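PDB 5I2H: O-methyltransferase family 2 from Planctopirus limnophila, which probably transfers a methyl group from S-adenosyl-L-methionine to a hydroxyl of a small-molecule substrate, and is seen here with the flavone apigenin bound. Local coordinates for residues Y335-D348 / S353-V364. Sequence-based numbering, arbitrary orientation.
Sequences YRGWIAGADLKYVD and SAHGHLILSEKV
The C-terminal beta hairpin of the methyltransferase domain pairs K345-D348 with L360-E362, and helix 335-341 packs over one face of it. K345 and E362 form an antiparallel hydrogen-bonded pair. K345 N donates to E362 O at 2.9 Å and nearly straight, 174°; E362 N returns a bond to K345 O. Y346 and S361 follow as a non-hydrogen-bonded pair. The register then slips by one residue in a classic beta bulge. V347 N (2.8 Å) and D348 N (3.2 Å) both donate to L360 O, from the same face of its carbonyl plane. L360 N closes the pair on D348 O. Strand 345-351 is one of the two outermost strands of the sheet within this chain; 357-362 lies between it and strand 296-301, in the mixed Rossmann-like sheet of class I methyltransferases. The helix ends in a Schellman motif at D343, and the chain turns back into the edge strand. On the helix side, I359 is the apolar residue that Y335, I339 and Y346 share. Its CD1 meets Y335 CD2 at 3.7 Å, obliquely to the ring. Its CG2 lies at the edge of the Y346 ring, near its plane, 3.8 Å from CE1. With CG1 beside the backbone N (chi1 -55°), I359 sends CD1 to Y335, while CG2, anti to that N, faces I339 and Y346. I339 CD1 packs on the same CG2 at 3.8 Å. Replacing I339 with an alanine would probably open a gap between helix and hairpin and leave I359 CG2 less firmly held. One face of the Y346 ring lies against the guanidinium of R336; D348 N sits over the opposite face.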
loop_
_atom_site.group_PDB
_atom_site.type_symbol
_atom_site.label_atom_id
_atom_site.label_comp_id
_atom_site.label_asym_id
_atom_site.label_seq_id
_atom_site.Cartn_x
_atom_site.Cartn_y
_atom_site.Cartn_z
ATOM N N TYR A 335 -25.915 -1.836 6.986
ATOM C CA TYR A 335 -26.850 -0.795 6.546
ATOM C C TYR A 335 -28.303 -1.292 6.568
ATOM O O TYR A 335 -29.201 -0.583 7.055
ATOM C CB TYR A 335 -26.473 -0.279 5.160
ATOM C CG TYR A 335 -25.225 0.562 5.197
ATOM C CD1 TYR A 335 -25.224 1.784 5.883
ATOM C CD2 TYR A 335 -24.048 0.138 4.588
ATOM C CE1 TYR A 335 -24.089 2.561 5.979
ATOM C CE2 TYR A 335 -22.884 0.929 4.635
ATOM C CZ TYR A 335 -22.919 2.142 5.342
ATOM O OH TYR A 335 -21.789 2.898 5.465
ATOM N N ARG A 336 -28.546 -2.524 6.105
ATOM C CA ARG A 336 -29.917 -3.030 6.074
ATOM C C ARG A 336 -30.484 -3.213 7.476
ATOM O O ARG A 336 -31.690 -3.027 7.685
ATOM C CB ARG A 336 -29.984 -4.336 5.279
ATOM C CG ARG A 336 -29.848 -4.133 3.781
ATOM C CD ARG A 336 -30.298 -5.353 3.005
ATOM N NE ARG A 336 -31.726 -5.585 3.257
ATOM C CZ ARG A 336 -32.450 -6.577 2.757
ATOM N NH1 ARG A 336 -31.899 -7.478 1.953
ATOM N NH2 ARG A 336 -33.740 -6.663 3.077
ATOM N N GLY A 337 -29.622 -3.465 8.459
ATOM C CA GLY A 337 -30.075 -3.495 9.842
ATOM C C GLY A 337 -30.631 -2.158 10.295
ATOM O O GLY A 337 -31.715 -2.092 10.877
ATOM N N TRP A 338 -29.925 -1.064 9.976
ATOM C CA TRP A 338 -30.402 0.263 10.351
ATOM C C TRP A 338 -31.643 0.645 9.562
ATOM O O TRP A 338 -32.560 1.272 10.105
ATOM C CB TRP A 338 -29.300 1.305 10.149
ATOM C CG TRP A 338 -28.143 1.066 11.050
ATOM C CD1 TRP A 338 -28.197 0.676 12.365
ATOM C CD2 TRP A 338 -26.754 1.129 10.704
ATOM N NE1 TRP A 338 -26.940 0.534 12.858
ATOM C CE2 TRP A 338 -26.029 0.785 11.860
ATOM C CE3 TRP A 338 -26.052 1.474 9.537
ATOM C CZ2 TRP A 338 -24.640 0.757 11.887
ATOM C CZ3 TRP A 338 -24.682 1.426 9.564
ATOM C CH2 TRP A 338 -23.980 1.075 10.736
ATOM N N ILE A 339 -31.668 0.295 8.275
ATOM C CA ILE A 339 -32.826 0.549 7.427
ATOM C C ILE A 339 -34.055 -0.136 8.001
ATOM O O ILE A 339 -35.123 0.483 8.158
ATOM C CB ILE A 339 -32.520 0.086 5.988
ATOM C CG1 ILE A 339 -31.489 1.040 5.357
ATOM C CG2 ILE A 339 -33.787 0.058 5.148
ATOM C CD1 ILE A 339 -30.792 0.472 4.165
ATOM N N ALA A 340 -33.912 -1.426 8.342
ATOM C CA ALA A 340 -35.028 -2.199 8.887
ATOM C C ALA A 340 -35.439 -1.697 10.264
ATOM O O ALA A 340 -36.624 -1.761 10.622
ATOM C CB ALA A 340 -34.660 -3.686 8.970
ATOM N N GLY A 341 -34.479 -1.211 11.056
ATOM C CA GLY A 341 -34.829 -0.667 12.351
ATOM C C GLY A 341 -35.584 0.636 12.277
ATOM O O GLY A 341 -36.256 1.004 13.238
ATOM N N ALA A 342 -35.486 1.348 11.165
ATOM C CA ALA A 342 -36.237 2.576 10.961
ATOM C C ALA A 342 -37.550 2.313 10.231
ATOM O O ALA A 342 -38.272 3.257 9.894
ATOM C CB ALA A 342 -35.370 3.597 10.201
ATOM N N ASP A 343 -37.851 1.054 9.963
ATOM C CA ASP A 343 -39.095 0.623 9.351
ATOM C C ASP A 343 -39.211 1.051 7.896
ATOM O O ASP A 343 -40.302 1.026 7.331
ATOM C CB ASP A 343 -40.301 1.109 10.179
ATOM C CG ASP A 343 -40.372 0.411 11.538
ATOM O OD1 ASP A 343 -40.052 -0.801 11.579
ATOM O OD2 ASP A 343 -40.704 1.061 12.559
ATOM N N LEU A 344 -38.092 1.437 7.278
ATOM C CA LEU A 344 -37.976 1.609 5.838
ATOM C C LEU A 344 -38.022 0.258 5.127
ATOM O O LEU A 344 -37.688 -0.774 5.698
ATOM C CB LEU A 344 -36.642 2.259 5.507
ATOM C CG LEU A 344 -36.418 3.698 5.898
ATOM C CD1 LEU A 344 -34.923 3.966 5.888
ATOM C CD2 LEU A 344 -37.063 4.521 4.832
ATOM N N LYS A 345 -38.354 0.280 3.844
ATOM C CA LYS A 345 -38.307 -0.924 3.017
ATOM C C LYS A 345 -37.075 -0.866 2.116
ATOM O O LYS A 345 -36.941 0.061 1.317
ATOM C CB LYS A 345 -39.576 -1.024 2.183
ATOM C CG LYS A 345 -39.662 -2.203 1.248
ATOM C CD LYS A 345 -40.934 -2.043 0.411
ATOM C CE LYS A 345 -41.909 -3.218 0.569
ATOM N NZ LYS A 345 -41.288 -4.505 0.179
ATOM N N TYR A 346 -36.179 -1.844 2.253
ATOM C CA TYR A 346 -35.014 -1.919 1.389
ATOM C C TYR A 346 -35.460 -2.211 -0.038
ATOM O O TYR A 346 -36.341 -3.048 -0.269
ATOM C CB TYR A 346 -34.067 -3.002 1.886
ATOM C CG TYR A 346 -32.938 -3.311 0.941
ATOM C CD1 TYR A 346 -31.845 -2.467 0.835
ATOM C CD2 TYR A 346 -32.954 -4.463 0.158
ATOM C CE1 TYR A 346 -30.808 -2.742 -0.043
ATOM C CE2 TYR A 346 -31.905 -4.760 -0.701
ATOM C CZ TYR A 346 -30.835 -3.886 -0.798
ATOM O OH TYR A 346 -29.798 -4.174 -1.659
ATOM N N VAL A 347 -34.864 -1.510 -0.999
ATOM C CA VAL A 347 -35.235 -1.626 -2.405
ATOM C C VAL A 347 -34.114 -2.237 -3.236
ATOM O O VAL A 347 -34.327 -3.223 -3.949
ATOM C CB VAL A 347 -35.676 -0.259 -2.981
ATOM C CG1 VAL A 347 -35.994 -0.371 -4.482
ATOM C CG2 VAL A 347 -36.866 0.277 -2.215
ATOM N N ASP A 348 -32.919 -1.650 -3.193
ATOM C CA ASP A 348 -31.903 -2.095 -4.141
ATOM C C ASP A 348 -30.545 -1.556 -3.707
ATOM O O ASP A 348 -30.453 -0.652 -2.873
ATOM C CB ASP A 348 -32.250 -1.613 -5.557
ATOM C CG ASP A 348 -31.667 -2.486 -6.641
ATOM O OD1 ASP A 348 -30.852 -3.373 -6.323
ATOM O OD2 ASP A 348 -32.040 -2.283 -7.827
ATOM N N SER A 353 -19.197 4.495 -8.577
ATOM C CA SER A 353 -17.787 4.338 -8.939
ATOM C C SER A 353 -16.947 4.582 -7.693
ATOM O O SER A 353 -17.476 4.912 -6.628
ATOM C CB SER A 353 -17.359 5.290 -10.062
ATOM O OG SER A 353 -16.000 5.025 -10.403
ATOM N N ALA A 354 -15.627 4.419 -7.832
ATOM C CA ALA A 354 -14.696 4.546 -6.708
ATOM C C ALA A 354 -15.164 3.710 -5.518
ATOM O O ALA A 354 -15.115 4.139 -4.363
ATOM C CB ALA A 354 -14.489 6.016 -6.310
ATOM N N HIS A 355 -15.635 2.498 -5.804
ATOM C CA HIS A 355 -16.156 1.546 -4.823
ATOM C C HIS A 355 -17.472 1.979 -4.178
ATOM O O HIS A 355 -17.915 1.337 -3.213
ATOM C CB HIS A 355 -15.099 1.233 -3.752
ATOM C CG HIS A 355 -13.841 0.651 -4.322
ATOM N ND1 HIS A 355 -13.849 -0.438 -5.171
ATOM C CD2 HIS A 355 -12.545 1.024 -4.201
ATOM C CE1 HIS A 355 -12.608 -0.724 -5.526
ATOM N NE2 HIS A 355 -11.799 0.149 -4.954
ATOM N N GLY A 356 -18.105 3.042 -4.666
ATOM C CA GLY A 356 -19.358 3.495 -4.085
ATOM C C GLY A 356 -20.528 2.627 -4.483
ATOM O O GLY A 356 -20.524 1.954 -5.527
ATOM N N HIS A 357 -21.529 2.607 -3.609
ATOM C CA HIS A 357 -22.771 1.884 -3.838
ATOM C C HIS A 357 -23.915 2.763 -3.390
ATOM O O HIS A 357 -23.829 3.380 -2.334
ATOM C CB HIS A 357 -22.826 0.575 -3.049
ATOM C CG HIS A 357 -21.922 -0.461 -3.605
ATOM N ND1 HIS A 357 -20.588 -0.555 -3.264
ATOM C CD2 HIS A 357 -22.143 -1.399 -4.555
ATOM C CE1 HIS A 357 -20.036 -1.541 -3.953
ATOM N NE2 HIS A 357 -20.955 -2.066 -4.745
ATOM N N LEU A 358 -24.978 2.810 -4.185
ATOM C CA LEU A 358 -26.195 3.525 -3.816
ATOM C C LEU A 358 -27.157 2.492 -3.245
ATOM O O LEU A 358 -27.611 1.585 -3.963
ATOM C CB LEU A 358 -26.795 4.245 -5.026
ATOM C CG LEU A 358 -28.219 4.778 -4.837
ATOM C CD1 LEU A 358 -28.353 5.768 -3.645
ATOM C CD2 LEU A 358 -28.713 5.412 -6.156
ATOM N N ILE A 359 -27.433 2.602 -1.952
ATOM C CA ILE A 359 -28.400 1.746 -1.278
ATOM C C ILE A 359 -29.710 2.517 -1.211
ATOM O O ILE A 359 -29.787 3.555 -0.548
ATOM C CB ILE A 359 -27.911 1.362 0.126
ATOM C CG1 ILE A 359 -26.530 0.717 0.065
ATOM C CG2 ILE A 359 -28.938 0.473 0.876
ATOM C CD1 ILE A 359 -25.939 0.623 1.476
ATOM N N LEU A 360 -30.743 2.000 -1.865
ATOM C CA LEU A 360 -32.038 2.659 -1.969
ATOM C C LEU A 360 -33.041 1.991 -1.039
ATOM O O LEU A 360 -33.152 0.760 -1.037
ATOM C CB LEU A 360 -32.557 2.594 -3.406
ATOM C CG LEU A 360 -31.887 3.477 -4.425
ATOM C CD1 LEU A 360 -31.211 2.598 -5.416
ATOM C CD2 LEU A 360 -32.964 4.312 -5.091
ATOM N N SER A 361 -33.744 2.806 -0.244
ATOM C CA SER A 361 -34.815 2.341 0.625
ATOM C C SER A 361 -35.979 3.321 0.546
ATOM O O SER A 361 -35.808 4.492 0.190
ATOM C CB SER A 361 -34.344 2.192 2.070
ATOM O OG SER A 361 -33.186 1.383 2.143
ATOM N N GLU A 362 -37.171 2.829 0.893
ATOM C CA GLU A 362 -38.402 3.572 0.664
ATOM C C GLU A 362 -39.216 3.673 1.950
ATOM O O GLU A 362 -39.353 2.697 2.691
ATOM C CB GLU A 362 -39.239 2.911 -0.448
ATOM C CG GLU A 362 -40.422 3.747 -0.897
ATOM C CD GLU A 362 -41.190 3.134 -2.065
ATOM O OE1 GLU A 362 -40.559 2.680 -3.045
ATOM O OE2 GLU A 362 -42.430 3.107 -2.004
ATOM N N LYS A 363 -39.754 4.863 2.208
ATOM C CA LYS A 363 -40.583 5.079 3.386
ATOM C C LYS A 363 -41.914 4.385 3.174
ATOM O O LYS A 363 -42.569 4.589 2.141
ATOM C CB LYS A 363 -40.817 6.573 3.621
ATOM C CG LYS A 363 -41.742 6.881 4.812
ATOM C CD LYS A 363 -40.927 6.864 6.108
ATOM C CE LYS A 363 -41.735 7.269 7.297
ATOM N NZ LYS A 363 -41.639 8.717 7.611
ATOM N N VAL A 364 -42.333 3.586 4.155
ATOM C CA VAL A 364 -43.603 2.902 4.034
ATOM C C VAL A 364 -44.529 3.363 5.135
ATOM O O VAL A 364 -45.710 2.998 5.116
ATOM C CB VAL A 364 -43.433 1.380 4.063
ATOM C CG1 VAL A 364 -42.746 0.907 2.789
ATOM C CG2 VAL A 364 -42.662 0.978 5.291
ATOM O OXT VAL A 364 -44.110 4.102 6.037
#